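Local coordinates for protein glycoside hydrolase family 61 (Trichoderma reesei QM6a, PDB 5O2X) that probably cleaves cellulose and related polysaccharides by copper-dependent oxidation, as a lytic polysaccharide monooxygenase of auxiliary activity family 9, at residues Leu76-Pro81 against Asn137-Val142; Pro87-Asp92 against Ile160-Ala165; Val117-Gly122 against Ser213-Ile218; Thr196-Ala201 against Pro220-Val225. One frame throughout, in Å; residues are numbered along the deposited sequence. Where two conformers were deposited one is given.

Contact 1 of 4, residues Leu76-Pro81 against Asn137-Val142. With NAG (2-acetamido-2-deoxy-beta-D-glucopyranose), chain C; MAN (alpha-D-mannopyranose), chain M; MAN (alpha-D-mannopyranose), chain N.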
# COMPACT_ATOMS: atom_id res chain seq x y z
N LEU A 76 -2.60 1.28 -10.66
CA LEU A 76 -2.83 2.64 -10.19
C LEU A 76 -3.75 2.59 -8.98
O LEU A 76 -4.82 1.96 -9.02
CB LEU A 76 -3.43 3.48 -11.33
CG LEU A 76 -3.80 4.92 -10.96
CD1 LEU A 76 -3.61 5.80 -12.15
CD2 LEU A 76 -5.24 5.01 -10.40
N PHE A 77 -3.33 3.24 -7.90
CA PHE A 77 -4.12 3.38 -6.68
C PHE A 77 -4.73 4.78 -6.65
O PHE A 77 -4.01 5.76 -6.81
CB PHE A 77 -3.24 3.23 -5.45
CG PHE A 77 -2.51 1.93 -5.37
CD1 PHE A 77 -3.11 0.76 -4.91
CD2 PHE A 77 -1.19 1.89 -5.77
CE1 PHE A 77 -2.40 -0.41 -4.86
CE2 PHE A 77 -0.45 0.75 -5.70
CZ PHE A 77 -1.04 -0.41 -5.25
N GLN A 78 -6.04 4.86 -6.42
CA GLN A 78 -6.76 6.15 -6.35
C GLN A 78 -7.18 6.44 -4.92
O GLN A 78 -8.07 5.76 -4.39
CB GLN A 78 -7.98 6.10 -7.24
CG GLN A 78 -8.83 7.38 -7.21
CD GLN A 78 -8.12 8.50 -7.93
OE1 GLN A 78 -7.96 8.45 -9.16
NE2 GLN A 78 -7.66 9.51 -7.19
N TRP A 79 -6.56 7.44 -4.30
CA TRP A 79 -6.90 7.88 -2.94
C TRP A 79 -7.96 8.99 -3.00
O TRP A 79 -7.92 9.84 -3.90
CB TRP A 79 -5.65 8.39 -2.24
CG TRP A 79 -4.69 7.32 -1.83
CD1 TRP A 79 -3.72 6.72 -2.57
CD2 TRP A 79 -4.64 6.69 -0.53
NE1 TRP A 79 -3.08 5.78 -1.81
CE2 TRP A 79 -3.61 5.75 -0.55
CE3 TRP A 79 -5.35 6.87 0.67
CZ2 TRP A 79 -3.28 4.98 0.56
CZ3 TRP A 79 -5.02 6.13 1.77
CH2 TRP A 79 -3.99 5.19 1.72
N VAL A 80 -8.80 8.99 -1.99
CA VAL A 80 -9.77 10.05 -1.76
C VAL A 80 -9.82 10.37 -0.27
O VAL A 80 -9.53 9.51 0.56
CB VAL A 80 -11.18 9.62 -2.26
CG1 VAL A 80 -11.19 9.44 -3.75
CG2 VAL A 80 -11.70 8.39 -1.56
N PRO A 81 -10.22 11.60 0.11
CA PRO A 81 -10.58 12.70 -0.76
C PRO A 81 -9.36 13.39 -1.39
O PRO A 81 -8.23 13.29 -0.92
CB PRO A 81 -11.28 13.67 0.19
CG PRO A 81 -10.55 13.45 1.49
CD PRO A 81 -10.34 11.96 1.53
N ASN A 137 -3.36 13.82 -9.29
CA ASN A 137 -4.75 13.64 -8.90
C ASN A 137 -4.92 12.50 -7.90
O ASN A 137 -5.88 11.72 -7.99
CB ASN A 137 -5.72 13.48 -10.08
CG ASN A 137 -7.16 13.68 -9.62
OD1 ASN A 137 -7.43 14.60 -8.83
ND2 ASN A 137 -8.07 12.86 -10.12
N ASN A 138 -4.04 12.46 -6.89
CA ASN A 138 -4.20 11.54 -5.79
C ASN A 138 -3.99 10.08 -6.17
O ASN A 138 -4.63 9.18 -5.63
CB ASN A 138 -5.55 11.73 -5.05
CG ASN A 138 -5.45 12.50 -3.77
OD1 ASN A 138 -4.64 13.44 -3.64
ND2 ASN A 138 -6.27 12.10 -2.81
N THR A 139 -3.03 9.85 -7.09
CA THR A 139 -2.75 8.49 -7.52
C THR A 139 -1.30 8.15 -7.29
O THR A 139 -0.41 9.00 -7.22
CB THR A 139 -3.13 8.25 -8.99
OG1 THR A 139 -2.28 9.00 -9.87
CG2 THR A 139 -4.59 8.56 -9.25
N TRP A 140 -1.06 6.83 -7.25
CA TRP A 140 0.29 6.24 -7.22
C TRP A 140 0.26 5.05 -8.14
O TRP A 140 -0.73 4.30 -8.15
CB TRP A 140 0.69 5.81 -5.81
CG TRP A 140 2.12 5.41 -5.70
CD1 TRP A 140 2.64 4.13 -5.64
CD2 TRP A 140 3.24 6.29 -5.70
NE1 TRP A 140 4.00 4.18 -5.58
CE2 TRP A 140 4.41 5.48 -5.63
CE3 TRP A 140 3.39 7.68 -5.76
CZ2 TRP A 140 5.71 6.03 -5.59
CZ3 TRP A 140 4.64 8.21 -5.71
CH2 TRP A 140 5.79 7.41 -5.65
N VAL A 141 1.35 4.82 -8.89
CA VAL A 141 1.49 3.69 -9.81
C VAL A 141 2.59 2.78 -9.33
O VAL A 141 3.70 3.24 -9.08
CB VAL A 141 1.79 4.19 -11.24
CG1 VAL A 141 1.99 3.01 -12.19
CG2 VAL A 141 0.63 5.06 -11.71
N VAL A 142 2.29 1.47 -9.25
CA VAL A 142 3.31 0.43 -8.96
C VAL A 142 3.28 -0.56 -10.11
O VAL A 142 2.24 -0.84 -10.68
CB VAL A 142 3.07 -0.23 -7.57
CG1 VAL A 142 1.87 -1.16 -7.59
CG2 VAL A 142 4.32 -0.93 -7.05
C1 NAG C . -9.47 12.91 -9.70
C2 NAG C . -10.44 12.84 -10.85
C3 NAG C . -11.85 12.94 -10.28
C4 NAG C . -12.11 11.89 -9.24
C5 NAG C . -11.00 11.85 -8.20
C6 NAG C . -11.07 10.63 -7.34
C7 NAG C . -10.29 13.71 -13.11
C8 NAG C . -10.01 14.90 -13.97
N2 NAG C . -10.19 13.89 -11.80
O3 NAG C . -12.85 12.86 -11.31
O4 NAG C . -13.37 12.11 -8.57
O5 NAG C . -9.70 11.79 -8.87
O6 NAG C . -11.08 9.44 -8.10
O7 NAG C . -10.58 12.60 -13.60
C1 MAN M . -5.58 10.31 -12.26
C2 MAN M . -6.84 9.50 -12.15
C3 MAN M . -7.52 9.37 -13.50
C4 MAN M . -7.71 10.71 -14.16
C5 MAN M . -6.41 11.50 -14.16
C6 MAN M . -6.58 12.92 -14.64
O2 MAN M . -7.70 10.18 -11.23
O3 MAN M . -8.80 8.72 -13.36
O4 MAN M . -8.13 10.50 -15.52
O5 MAN M . -5.82 11.56 -12.86
O6 MAN M . -5.31 13.56 -14.78
C1 MAN N . -3.07 4.05 -17.33
C2 MAN N . -3.70 2.72 -16.97
C3 MAN N . -3.40 2.37 -15.50
C4 MAN N . -1.90 2.39 -15.28
C5 MAN N . -1.38 3.78 -15.67
C6 MAN N . 0.11 3.89 -15.57
O2 MAN N . -3.22 1.69 -17.81
O3 MAN N . -3.97 1.11 -15.19
O4 MAN N . -1.63 2.11 -13.92
O5 MAN N . -1.69 4.08 -17.02
O6 MAN N . 0.76 2.81 -16.29

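Contact 2 of 4, residues Pro87-Asp92 against Ile160-Ala165. With SO4 (sulfate ion), chain T.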
# COMPACT_ATOMS: atom_id res chain seq x y z
N PRO A 87 2.54 15.18 4.27
CA PRO A 87 3.85 14.83 3.70
C PRO A 87 4.35 13.47 4.21
O PRO A 87 4.30 13.20 5.41
CB PRO A 87 4.75 15.94 4.25
CG PRO A 87 4.16 16.28 5.59
CD PRO A 87 2.68 16.18 5.36
N GLY A 88 4.87 12.67 3.29
CA GLY A 88 5.57 11.48 3.68
C GLY A 88 5.81 10.52 2.53
O GLY A 88 5.46 10.78 1.37
N PRO A 89 6.42 9.37 2.85
CA PRO A 89 6.80 8.38 1.85
C PRO A 89 5.64 7.47 1.47
O PRO A 89 4.61 7.39 2.15
CB PRO A 89 7.87 7.55 2.60
CG PRO A 89 7.40 7.58 4.03
CD PRO A 89 6.89 9.02 4.19
N ILE A 90 5.86 6.75 0.36
CA ILE A 90 4.91 5.77 -0.16
C ILE A 90 5.69 4.50 -0.45
O ILE A 90 6.78 4.55 -1.06
CB ILE A 90 4.20 6.29 -1.43
CG1 ILE A 90 3.35 7.51 -1.05
CG2 ILE A 90 3.33 5.20 -2.05
CD1 ILE A 90 2.72 8.23 -2.23
N VAL A 91 5.14 3.36 -0.01
CA VAL A 91 5.77 2.06 -0.23
C VAL A 91 4.73 1.06 -0.65
O VAL A 91 3.53 1.18 -0.37
CB VAL A 91 6.48 1.57 1.08
CG1 VAL A 91 7.71 2.42 1.39
CG2 VAL A 91 5.54 1.50 2.26
N ASP A 92 5.21 -0.01 -1.31
CA ASP A 92 4.36 -1.11 -1.73
C ASP A 92 5.06 -2.42 -1.48
O ASP A 92 6.28 -2.54 -1.74
CB ASP A 92 3.99 -1.05 -3.22
CG ASP A 92 3.09 0.12 -3.51
OD1 ASP A 92 1.86 -0.02 -3.43
OD2 ASP A 92 3.62 1.24 -3.83
N ILE A 160 2.78 6.84 4.48
CA ILE A 160 3.09 7.18 5.87
C ILE A 160 3.08 8.71 5.92
O ILE A 160 3.61 9.41 5.01
CB ILE A 160 4.43 6.60 6.30
CG1 ILE A 160 4.45 5.07 6.09
CG2 ILE A 160 4.67 6.93 7.78
CD1 ILE A 160 5.75 4.42 6.40
N ALA A 161 2.40 9.29 6.90
CA ALA A 161 2.38 10.71 7.11
C ALA A 161 3.31 11.07 8.25
O ALA A 161 3.25 10.46 9.33
CB ALA A 161 0.99 11.19 7.42
N LEU A 162 4.15 12.09 8.01
CA LEU A 162 5.23 12.45 8.92
C LEU A 162 5.08 13.83 9.54
O LEU A 162 6.00 14.28 10.22
CB LEU A 162 6.58 12.33 8.22
CG LEU A 162 6.94 10.94 7.71
CD1 LEU A 162 8.27 11.02 6.96
CD2 LEU A 162 7.00 9.90 8.83
N HIS A 163 3.98 14.53 9.29
CA HIS A 163 3.84 15.89 9.84
C HIS A 163 3.88 15.95 11.36
O HIS A 163 4.27 16.97 11.92
CB HIS A 163 2.54 16.51 9.32
CG HIS A 163 1.33 15.70 9.63
ND1 HIS A 163 1.13 14.45 9.09
CD2 HIS A 163 0.31 15.95 10.48
CE1 HIS A 163 0.00 13.97 9.59
NE2 HIS A 163 -0.52 14.86 10.43
N SER A 164 3.54 14.86 12.03
CA SER A 164 3.54 14.77 13.52
C SER A 164 4.54 13.76 14.02
O SER A 164 4.55 13.43 15.19
CB SER A 164 2.12 14.47 14.05
OG SER A 164 1.28 15.59 13.79
N ALA A 165 5.45 13.31 13.14
CA ALA A 165 6.36 12.21 13.45
C ALA A 165 7.56 12.60 14.26
O ALA A 165 8.35 11.72 14.65
CB ALA A 165 6.78 11.54 12.17
S SO4 T . -3.71 15.64 12.11
O1 SO4 T . -3.15 17.01 11.99
O2 SO4 T . -4.50 15.69 13.35
O3 SO4 T . -4.49 15.31 10.88
O4 SO4 T . -2.66 14.68 12.18

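Contact 3 of 4, residues Val117-Gly122 against Ser213-Ile218. With MAN (alpha-D-mannopyranose), chain H; MAN (alpha-D-mannopyranose), chain G; SO4 (sulfate ion), chain U.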
# COMPACT_ATOMS: atom_id res chain seq x y z
N VAL A 117 9.35 5.26 -2.19
CA VAL A 117 9.87 6.60 -2.44
C VAL A 117 9.69 7.43 -1.19
O VAL A 117 8.61 7.39 -0.55
CB VAL A 117 9.14 7.26 -3.64
CG1 VAL A 117 9.63 8.68 -3.89
CG2 VAL A 117 9.36 6.43 -4.90
N GLY A 118 10.73 8.18 -0.84
CA GLY A 118 10.71 8.97 0.36
C GLY A 118 10.80 10.46 0.10
O GLY A 118 9.88 11.06 -0.48
N LEU A 119 11.90 11.05 0.56
CA LEU A 119 12.18 12.45 0.43
C LEU A 119 12.84 12.69 -0.91
O LEU A 119 13.95 12.20 -1.15
CB LEU A 119 13.09 12.88 1.59
CG LEU A 119 13.53 14.34 1.59
CD1 LEU A 119 12.38 15.31 1.74
CD2 LEU A 119 14.52 14.51 2.72
N LEU A 120 12.21 13.47 -1.74
CA LEU A 120 12.74 13.72 -3.06
C LEU A 120 13.73 14.84 -3.09
O LEU A 120 14.66 14.83 -3.92
CB LEU A 120 11.57 13.92 -4.00
CG LEU A 120 10.79 12.57 -4.15
CD1 LEU A 120 9.53 12.83 -4.89
CD2 LEU A 120 11.65 11.55 -4.90
N SER A 121 13.52 15.83 -2.23
CA SER A 121 14.37 17.03 -2.20
C SER A 121 14.05 17.87 -0.99
O SER A 121 12.93 17.83 -0.45
CB SER A 121 14.16 17.88 -3.44
OG SER A 121 12.83 18.30 -3.54
N GLY A 122 15.00 18.68 -0.60
CA GLY A 122 14.76 19.77 0.30
C GLY A 122 14.51 19.31 1.73
O GLY A 122 14.88 18.18 2.16
N SER A 213 16.25 21.60 7.97
CA SER A 213 16.94 21.53 6.67
C SER A 213 18.42 21.86 6.95
O SER A 213 18.71 22.78 7.68
CB SER A 213 16.38 22.52 5.73
OG SER A 213 16.94 22.25 4.46
N PRO A 214 19.36 21.09 6.36
CA PRO A 214 19.17 20.00 5.44
C PRO A 214 18.57 18.74 6.10
O PRO A 214 18.57 18.62 7.32
CB PRO A 214 20.58 19.70 4.90
CG PRO A 214 21.48 20.23 5.92
CD PRO A 214 20.79 21.39 6.56
N LEU A 215 18.03 17.85 5.30
CA LEU A 215 17.29 16.71 5.78
C LEU A 215 17.61 15.52 4.90
O LEU A 215 17.62 15.60 3.68
CB LEU A 215 15.79 16.99 5.69
CG LEU A 215 14.84 15.90 6.19
CD1 LEU A 215 15.01 15.59 7.63
CD2 LEU A 215 13.41 16.29 5.88
N ASN A 216 17.82 14.37 5.53
CA ASN A 216 17.92 13.09 4.87
C ASN A 216 16.83 12.15 5.41
O ASN A 216 16.28 12.39 6.50
CB ASN A 216 19.26 12.44 5.08
CG ASN A 216 20.39 13.18 4.41
OD1 ASN A 216 21.46 13.35 4.99
ND2 ASN A 216 20.20 13.54 3.15
N TYR A 217 16.52 11.09 4.65
CA TYR A 217 15.40 10.21 5.02
C TYR A 217 15.65 8.78 4.67
O TYR A 217 15.87 8.48 3.50
CB TYR A 217 14.10 10.66 4.39
CG TYR A 217 12.92 9.89 4.92
CD1 TYR A 217 12.49 10.11 6.20
CD2 TYR A 217 12.28 8.93 4.17
CE1 TYR A 217 11.43 9.40 6.72
CE2 TYR A 217 11.20 8.22 4.68
CZ TYR A 217 10.79 8.45 5.97
OH TYR A 217 9.75 7.71 6.46
N ILE A 218 15.54 7.87 5.66
CA ILE A 218 15.64 6.42 5.47
C ILE A 218 14.22 5.86 5.50
O ILE A 218 13.60 5.84 6.57
CB ILE A 218 16.52 5.78 6.55
CG1 ILE A 218 17.93 6.38 6.53
CG2 ILE A 218 16.53 4.25 6.38
CD1 ILE A 218 18.78 5.91 7.68
C1 MAN H . 16.53 23.18 3.47
C2 MAN H . 17.07 22.59 2.14
C3 MAN H . 18.59 22.54 2.13
C4 MAN H . 19.18 23.87 2.55
C5 MAN H . 18.63 24.28 3.90
C6 MAN H . 19.29 25.58 4.36
O2 MAN H . 16.59 23.43 1.12
O3 MAN H . 19.15 22.25 0.84
O4 MAN H . 20.60 23.73 2.64
O5 MAN H . 17.21 24.42 3.78
O6 MAN H . 20.68 25.33 4.51
C1 MAN G . 17.28 20.07 11.84
C2 MAN G . 18.52 20.99 11.90
C3 MAN G . 19.40 20.76 10.66
C4 MAN G . 19.74 19.28 10.50
C5 MAN G . 18.48 18.42 10.56
C6 MAN G . 18.84 16.95 10.70
O2 MAN G . 19.27 20.70 13.07
O3 MAN G . 20.61 21.51 10.73
O4 MAN G . 20.43 19.07 9.25
O5 MAN G . 17.72 18.72 11.74
O6 MAN G . 17.81 16.16 10.10
S SO4 U . 11.78 21.64 -2.36
O1 SO4 U . 11.43 22.24 -3.68
O2 SO4 U . 12.27 22.72 -1.47
O3 SO4 U . 12.71 20.51 -2.50
O4 SO4 U . 10.60 21.05 -1.72
O HOH W 1 14.13 9.16 1.14
O HOH W 2 16.82 16.59 1.17
O HOH W 3 18.13 18.77 2.48

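Contact 4 of 4, residues Thr196-Ala201 against Pro220-Val225. With MAN (alpha-D-mannopyranose), chain J; MAN (alpha-D-mannopyranose), chain E; MAN (alpha-D-mannopyranose), chain F; SO4 (sulfate ion), chain V.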
# COMPACT_ATOMS: atom_id res chain seq x y z
N THR A 196 4.11 -7.49 11.28
CA THR A 196 4.37 -6.91 12.60
C THR A 196 5.87 -6.78 12.93
O THR A 196 6.20 -6.30 14.02
CB THR A 196 3.66 -7.71 13.70
OG1 THR A 196 4.15 -9.06 13.68
CG2 THR A 196 2.18 -7.66 13.54
N ASP A 197 6.72 -7.17 11.98
CA ASP A 197 8.16 -6.94 12.09
C ASP A 197 8.64 -5.86 11.14
O ASP A 197 9.83 -5.52 11.17
CB ASP A 197 8.92 -8.23 11.79
CG ASP A 197 8.77 -9.28 12.88
OD1 ASP A 197 8.50 -9.00 14.05
OD2 ASP A 197 8.94 -10.47 12.49
N LEU A 198 7.77 -5.24 10.34
CA LEU A 198 8.23 -4.26 9.37
C LEU A 198 8.84 -3.03 10.04
O LEU A 198 9.89 -2.56 9.64
CB LEU A 198 7.08 -3.80 8.46
CG LEU A 198 6.59 -4.83 7.47
CD1 LEU A 198 5.30 -4.34 6.83
CD2 LEU A 198 7.63 -5.13 6.39
N TYR A 199 8.14 -2.46 11.03
CA TYR A 199 8.43 -1.11 11.52
C TYR A 199 8.52 -1.09 13.05
O TYR A 199 7.83 -1.84 13.73
CB TYR A 199 7.28 -0.17 11.15
CG TYR A 199 6.97 -0.14 9.68
CD1 TYR A 199 7.96 -0.05 8.70
CD2 TYR A 199 5.66 -0.18 9.24
CE1 TYR A 199 7.64 0.03 7.36
CE2 TYR A 199 5.34 -0.10 7.92
CZ TYR A 199 6.33 0.02 6.96
OH TYR A 199 6.06 0.13 5.62
N HIS A 200 9.35 -0.18 13.54
CA HIS A 200 9.46 0.07 14.95
C HIS A 200 9.34 1.56 15.23
O HIS A 200 9.75 2.39 14.40
CB HIS A 200 10.74 -0.50 15.56
CG HIS A 200 10.67 -1.99 15.63
ND1 HIS A 200 10.90 -2.82 14.57
CD2 HIS A 200 10.27 -2.78 16.65
CE1 HIS A 200 10.64 -4.08 14.92
NE2 HIS A 200 10.31 -4.07 16.20
N ALA A 201 8.85 1.90 16.41
CA ALA A 201 8.54 3.27 16.78
C ALA A 201 9.77 4.17 16.85
O ALA A 201 9.62 5.39 16.81
CB ALA A 201 7.84 3.30 18.13
N PRO A 220 11.34 3.49 6.10
CA PRO A 220 11.21 2.34 6.95
C PRO A 220 10.96 1.05 6.19
O PRO A 220 10.50 1.05 5.04
CB PRO A 220 9.98 2.73 7.86
CG PRO A 220 9.93 4.22 7.81
CD PRO A 220 10.36 4.55 6.42
N GLY A 221 11.24 -0.05 6.86
CA GLY A 221 10.99 -1.38 6.32
C GLY A 221 12.19 -1.95 5.58
O GLY A 221 13.28 -1.37 5.54
N PRO A 222 12.02 -3.14 4.98
CA PRO A 222 13.11 -3.82 4.30
C PRO A 222 13.44 -3.14 2.98
O PRO A 222 12.71 -2.30 2.46
CB PRO A 222 12.54 -5.25 4.10
CG PRO A 222 11.05 -5.03 4.01
CD PRO A 222 10.80 -3.96 5.05
N THR A 223 14.57 -3.55 2.40
CA THR A 223 14.99 -3.08 1.10
C THR A 223 14.00 -3.40 -0.01
O THR A 223 13.37 -4.46 0.01
CB THR A 223 16.41 -3.79 0.76
OG1 THR A 223 16.28 -5.19 1.00
CG2 THR A 223 17.54 -3.22 1.59
N VAL A 224 13.90 -2.52 -1.00
CA VAL A 224 13.27 -2.88 -2.25
C VAL A 224 14.07 -4.04 -2.88
O VAL A 224 15.29 -4.02 -2.90
CB VAL A 224 13.22 -1.68 -3.23
CG1 VAL A 224 12.62 -2.11 -4.57
CG2 VAL A 224 12.39 -0.55 -2.62
N VAL A 225 13.34 -5.03 -3.36
CA VAL A 225 13.98 -6.22 -3.96
C VAL A 225 14.98 -5.76 -5.04
O VAL A 225 14.70 -4.89 -5.86
CB VAL A 225 12.89 -7.09 -4.61
CG1 VAL A 225 13.51 -8.27 -5.31
CG2 VAL A 225 11.88 -7.58 -3.58
C1 MAN J . 16.21 -6.01 -0.16
C2 MAN J . 15.68 -7.34 0.30
C3 MAN J . 16.66 -8.04 1.22
C4 MAN J . 18.04 -8.10 0.58
C5 MAN J . 18.45 -6.72 0.15
C6 MAN J . 19.78 -6.85 -0.59
O2 MAN J . 15.45 -8.14 -0.86
O3 MAN J . 16.20 -9.37 1.57
O4 MAN J . 18.90 -8.68 1.58
O5 MAN J . 17.51 -6.10 -0.71
O6 MAN J . 19.57 -7.37 -1.91
C1 MAN E . 4.80 -9.39 14.90
C2 MAN E . 5.51 -10.70 14.74
C3 MAN E . 4.43 -11.80 14.53
C4 MAN E . 3.34 -11.79 15.60
C5 MAN E . 2.80 -10.39 15.79
C6 MAN E . 1.89 -10.23 17.00
O2 MAN E . 6.23 -10.99 15.92
O3 MAN E . 5.02 -13.11 14.45
O4 MAN E . 2.23 -12.61 15.20
O5 MAN E . 3.87 -9.43 15.97
O6 MAN E . 1.11 -9.09 16.95
C1 MAN F . 14.72 2.03 17.47
C2 MAN F . 14.78 0.74 16.62
C3 MAN F . 14.24 -0.44 17.38
C4 MAN F . 14.99 -0.55 18.68
C5 MAN F . 14.85 0.75 19.46
C6 MAN F . 15.59 0.64 20.78
O2 MAN F . 16.12 0.42 16.23
O3 MAN F . 14.35 -1.65 16.61
O4 MAN F . 14.41 -1.66 19.38
O5 MAN F . 15.40 1.83 18.70
O6 MAN F . 15.44 1.86 21.52
S SO4 V . 16.57 -5.36 5.00
O1 SO4 V . 15.84 -5.38 6.31
O2 SO4 V . 16.79 -3.94 4.60
O3 SO4 V . 15.68 -6.00 4.04
O4 SO4 V . 17.95 -5.98 5.03

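Contact 1 of 4, residues Leu76-Pro81 against Asn137-Val142
In Gln78 a first torsion of 178° sets CG opposite the backbone N, and a bend at chi2 (72°) then carries the carboxamide over to the turn at Asn137 and Asn138. Its NE2 donates within its own amide plane to Asn137 O (2.9 Å), while OE1 accepts from O2 of a mannose of chain M (2.7 Å). That hydroxyl also receives the N-H of Asn137 ND2, the nitrogen that carries the N-acetylglucosamine. Replacing Gln78 by alanine would probably leave Asn137 O without this donor and the mannose O2 without its acceptor. Asn138 ND2 binds Trp79 O at 3.0 Å from above the carbonyl plane, and its OD1 takes the backbone N-H of Trp84. Phe77 and Trp140 form a hydrogen-bonded antiparallel pair (Phe77 N to Trp140 O 2.8 Å); just before strand 139-143, Asn138 O takes the N-H of Trp79 (2.9 Å). On the face bearing Gln78, Leu76 brings CD2 to 3.8 Å from Thr139 CG2. Strand 139-143 is the edge strand of one sheet of the beta sandwich, with Gln234 and Ser236 packed along it; strand 74-80 pairs on its other side with strand 3-9, and Phe77 and Trp140 reach across to strand 90-96 of the second sheet.

Contact 2 of 4, residues Pro87-Asp92 against Ile160-Ala165
Pro87 and His163 meet beside the copper site, where strands 90-96 and 151-161 of one sheet run out into loops. The backbones are tied by two bonds: Leu162 N donates to Pro87 O (2.8 Å), and Ile160 N donates to Pro89 O at 3.0 Å and almost straight (173°). Between these bonds Gly88 CA comes within 3.1 Å of Ile160 O in a CA-H...O contact. Any CB on Gly88 would run into that oxygen, and its backbone angles also call for glycine. Pro89 meets two side chains of the other segment: it crosses the Leu162 side chain at about a right angle, with Pro89 CD 3.7 Å from Leu162 CD1, and its CG lies 3.9 Å from Ile160 CB.

Pro87 CD comes nearest to His163 at CB (4.0 Å), lying obliquely to the ring. From there a first torsion of 57° tucks CG between the backbone N and the carbonyl carbon, turning the imidazole back so that Ala161 CB lies at its edge. The ring stacks on copper ligand His86, and NE2 donates to O4 of a sulfate (2.8 Å, 166°), which Gln172 NE2 also holds; this ion probably comes from the crystallisation liquor. A leucine in place of His163 would probably leave the sulfate oxygen without this donor and His86 without its stacked imidazole.

Lying about 5 Å from the copper, the His163 side chain belongs to the second shell around the histidine brace made by the methylated N-terminal histidine and His86, the site typical of this family.

Contact 3 of 4, residues Val117-Gly122 against Ser213-Ile218
Leu119 lays its side chain over the segment 213-218, overlapping Leu215 with one branch and Tyr217 with its root. With CG set opposite the backbone N (chi1 178°), CD2 is carried to Leu215, where it lies 3.8 Å from Leu215 CG and comes to 3.4 Å from Leu215 O. Leu119 CB meets Tyr217 CB at 3.7 Å. Beyond this apolar patch the tyrosine ring slants past Gly118, with CD2 4.1 Å from Gly118 CA; a CB on that glycine would be forced against the ring. The ring also meets Trp128 edge-to-face, and its hydroxyl is hydrogen-bonded to Gly205 O.

No hydrogen bond runs directly between the two backbones. Water joins them instead. One molecule accepts from Leu119 N (3.0 Å) and donates to Tyr217 O, sitting at the edge of the Tyr217 ring, near its plane. At the other end, a second water lies 2.7 Å from Gly122 O and within bonding distance of Leu215 O, though it has too few protons for every acceptor around it; a third accepts from Leu215 N (3.0 Å) and can at most donate weakly to Gly122 O. Gly122 adopts a positive phi, which favours glycine, just after the classic beta bulge in which Leu120 and Ser121 both face Thr127.

Ser213 carries a mannose on OG, and a mannose of chain G donates from O4 to Pro214 O, placing sugars at the outer end of the contact. Apolar overlap at the centre and water at both ends imply that the loop lies against strand 110-121 without becoming a further strand of its sheet.

Contact 4 of 4, residues Thr196-Ala201 against Pro220-Val225
Within the long C-terminal region between strands 193-194 and 241-243, probably where the family's long C-terminal loop runs on into the predicted linker, Tyr199 and Leu198 come up against Pro220, Gly221 and Pro222. From Pro222 to Val225 the backbone angles follow polyproline II, and neither segment holds a regular helix or strand. A first torsion of -55° sets Tyr199 CG beside its backbone N and brings the ring up to Pro220 and Gly221. Gly221 N approaches the edge of the ring, 3.6 Å from CE1, and Pro220 CB comes obliquely to 3.5 Å from CD1 in one of the two conformers of that proline. Over the ring centre, on one face, sits Leu198 CB. The hydroxyl of Tyr199 is hydrogen-bonded to Glu158 and Tyr93, which ties this loop to the neighbouring sheet, and Lys113 NZ gathers the carbonyls of Pro220 and Pro222. Gly221 has backbone angles that would jam a side chain against the preceding carbonyl, and a CB would also crowd Tyr199 CE1. Mannose is carried by Thr196 and Thr223, toward the outer ends of the contact. The Leu198 and Pro222 side chains cross obliquely, Leu198 CD2 lying 3.6 Å from Pro222 CD.

Overall arrangement
Contact 1 belongs to the sheet that includes strands 74-80 and 139-143, contact 2 to the facing sheet, their centres about 15 Å apart; Phe77 and Trp140 pack on Asp92 and Ile90 between them. Contact 3 lies about 11 Å from contact 2, centre to centre, on the same side of the chain's centre, and is joined to it through neighbouring strands 90-96 and 110-121 and the packing of Tyr217 on Pro89 and Leu162. Contact 4, centred about 22 Å from the centre of contact 1 across the chain's middle, touches contact 2 through Tyr199 and Val91. Contacts 1, 2 and 3 interlace along the chain, as do 3 and 4, so distant sequence segments join the two sheets, copper-site loops and long C-terminal region into one compact domain.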